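Local coordinates for fluoride-specific ion channel FluC (Bordetella pertussis, PDB 5NKQ), which forms a fluoride-specific, chloride-excluding ion channel in the inner membrane and lowers the fluoride concentration inside the cell, at residues A[37-42]-A[86-91]. Sequence-based numbering, arbitrary orientation.
Sequences WGTLTA and SAETVD
Glu88 and Thr39 face each other from two transmembrane helices whose CA atoms stay 9.2 Å apart at these residues, and their side chains alone close the gap. From CB, the Glu88 chain leaves with CG anti to its own carbonyl carbon (chi1 -66°) and then runs extended, CB and CG carrying the carboxylate across to the threonine. Of the two oxygens, OE1 makes the polar contact with Thr39: Thr39 OG1 donates to Glu88 OE1 at 2.7 Å, and OE1 receives it on its syn lone pair, the side of the other oxygen. Toward Thr39, Glu88 OE2 meets only carbon, 3.4 Å from Thr39 CG2, and the carboxylate thus spans both branches of the threonine. Glu88 OE2 is also hydrogen-bonded to the hydroxyl of Tyr104, and the bonds to Thr39 and Tyr104, one on each oxygen of the buried carboxylate, probably restrain its rotation about CG-CD. A chi1 of -54° orients the threonine fork, with CG2 anti to the backbone N and OG1 beside that N.

The contact joins the start of helix 37-59 to helix 83-95, the second half of a transmembrane segment broken near the structural sodium ion, in one subunit of the dual-topology, double-barrelled Fluc channel. Thr39 belongs to a fluoride pocket with Leu40, Asn43, Phe85, Tyr104 and Ser108, making the glutamate a second-shell link between two pocket residues. Glu88 OE1 has a further, stronger partner, a polar side chain of a different protein bound in the crystallised assembly and not part of the channel subunit.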
loop_
_atom_site.group_PDB
_atom_site.type_symbol
_atom_site.label_atom_id
_atom_site.label_comp_id
_atom_site.label_asym_id
_atom_site.label_seq_id
_atom_site.Cartn_x
_atom_site.Cartn_y
_atom_site.Cartn_z
ATOM N N TRP A 37 14.871 0.905 0.414
ATOM C CA TRP A 37 14.692 2.341 0.597
ATOM C C TRP A 37 13.814 2.950 -0.490
ATOM O O TRP A 37 13.156 3.969 -0.251
ATOM C CB TRP A 37 16.049 3.045 0.635
ATOM C CG TRP A 37 16.846 2.761 1.875
ATOM C CD1 TRP A 37 17.966 1.989 1.971
ATOM C CD2 TRP A 37 16.577 3.244 3.198
ATOM N NE1 TRP A 37 18.415 1.963 3.270
ATOM C CE2 TRP A 37 17.578 2.725 4.043
ATOM C CE3 TRP A 37 15.587 4.063 3.750
ATOM C CZ2 TRP A 37 17.619 2.998 5.409
ATOM C CZ3 TRP A 37 15.630 4.335 5.107
ATOM C CH2 TRP A 37 16.638 3.804 5.921
ATOM N N GLY A 38 13.787 2.350 -1.681
ATOM C CA GLY A 38 12.964 2.894 -2.750
ATOM C C GLY A 38 11.481 2.702 -2.495
ATOM O O GLY A 38 10.684 3.630 -2.667
ATOM N N THR A 39 11.089 1.491 -2.091
ATOM C CA THR A 39 9.694 1.246 -1.739
ATOM C C THR A 39 9.271 2.104 -0.555
ATOM O O THR A 39 8.167 2.664 -0.544
ATOM C CB THR A 39 9.478 -0.235 -1.424
ATOM O OG1 THR A 39 9.955 -1.035 -2.511
ATOM C CG2 THR A 39 7.996 -0.519 -1.200
ATOM N N LEU A 40 10.139 2.221 0.452
ATOM C CA LEU A 40 9.819 3.040 1.616
ATOM C C LEU A 40 9.700 4.510 1.237
ATOM O O LEU A 40 8.798 5.208 1.716
ATOM C CB LEU A 40 10.879 2.845 2.699
ATOM C CG LEU A 40 10.639 3.575 4.021
ATOM C CD1 LEU A 40 9.318 3.139 4.637
ATOM C CD2 LEU A 40 11.792 3.329 4.983
ATOM N N THR A 41 10.597 4.997 0.374
ATOM C CA THR A 41 10.506 6.382 -0.079
ATOM C C THR A 41 9.196 6.632 -0.814
ATOM O O THR A 41 8.548 7.665 -0.609
ATOM C CB THR A 41 11.697 6.724 -0.975
ATOM O OG1 THR A 41 12.911 6.601 -0.224
ATOM C CG2 THR A 41 11.579 8.148 -1.508
ATOM N N ALA A 42 8.782 5.691 -1.666
ATOM C CA ALA A 42 7.531 5.855 -2.399
ATOM C C ALA A 42 6.338 5.905 -1.454
ATOM O O ALA A 42 5.413 6.702 -1.650
ATOM C CB ALA A 42 7.366 4.724 -3.415
ATOM N N SER A 86 4.380 -5.892 1.255
ATOM C CA SER A 86 4.060 -7.174 1.871
ATOM C C SER A 86 5.046 -8.257 1.448
ATOM O O SER A 86 5.492 -9.056 2.280
ATOM C CB SER A 86 2.628 -7.580 1.518
ATOM O OG SER A 86 2.243 -8.756 2.208
ATOM N N ALA A 87 5.400 -8.300 0.161
ATOM C CA ALA A 87 6.325 -9.323 -0.316
ATOM C C ALA A 87 7.729 -9.100 0.231
ATOM O O ALA A 87 8.431 -10.064 0.563
ATOM C CB ALA A 87 6.341 -9.347 -1.844
ATOM N N GLU A 88 8.160 -7.840 0.328
ATOM C CA GLU A 88 9.465 -7.548 0.911
ATOM C C GLU A 88 9.513 -7.956 2.378
ATOM O O GLU A 88 10.500 -8.547 2.835
ATOM C CB GLU A 88 9.791 -6.062 0.756
ATOM C CG GLU A 88 9.990 -5.613 -0.684
ATOM C CD GLU A 88 9.906 -4.105 -0.843
ATOM O OE1 GLU A 88 10.526 -3.568 -1.784
ATOM O OE2 GLU A 88 9.218 -3.455 -0.026
ATOM N N THR A 89 8.453 -7.653 3.131
ATOM C CA THR A 89 8.415 -8.019 4.543
ATOM C C THR A 89 8.379 -9.532 4.723
ATOM O O THR A 89 9.070 -10.076 5.592
ATOM C CB THR A 89 7.208 -7.365 5.219
ATOM O OG1 THR A 89 7.301 -5.942 5.087
ATOM C CG2 THR A 89 7.154 -7.728 6.695
ATOM N N VAL A 90 7.584 -10.228 3.905
ATOM C CA VAL A 90 7.520 -11.685 3.991
ATOM C C VAL A 90 8.879 -12.298 3.675
ATOM O O VAL A 90 9.294 -13.280 4.305
ATOM C CB VAL A 90 6.416 -12.224 3.060
ATOM C CG1 VAL A 90 6.568 -13.723 2.850
ATOM C CG2 VAL A 90 5.044 -11.911 3.639
ATOM N N ASP A 91 9.603 -11.723 2.710
ATOM C CA ASP A 91 10.935 -12.232 2.397
ATOM C C ASP A 91 11.903 -12.019 3.554
ATOM O O ASP A 91 12.831 -12.815 3.737
ATOM C CB ASP A 91 11.477 -11.573 1.129
ATOM C CG ASP A 91 12.742 -12.244 0.623
ATOM O OD1 ASP A 91 12.638 -13.343 0.037
ATOM O OD2 ASP A 91 13.841 -11.681 0.819
#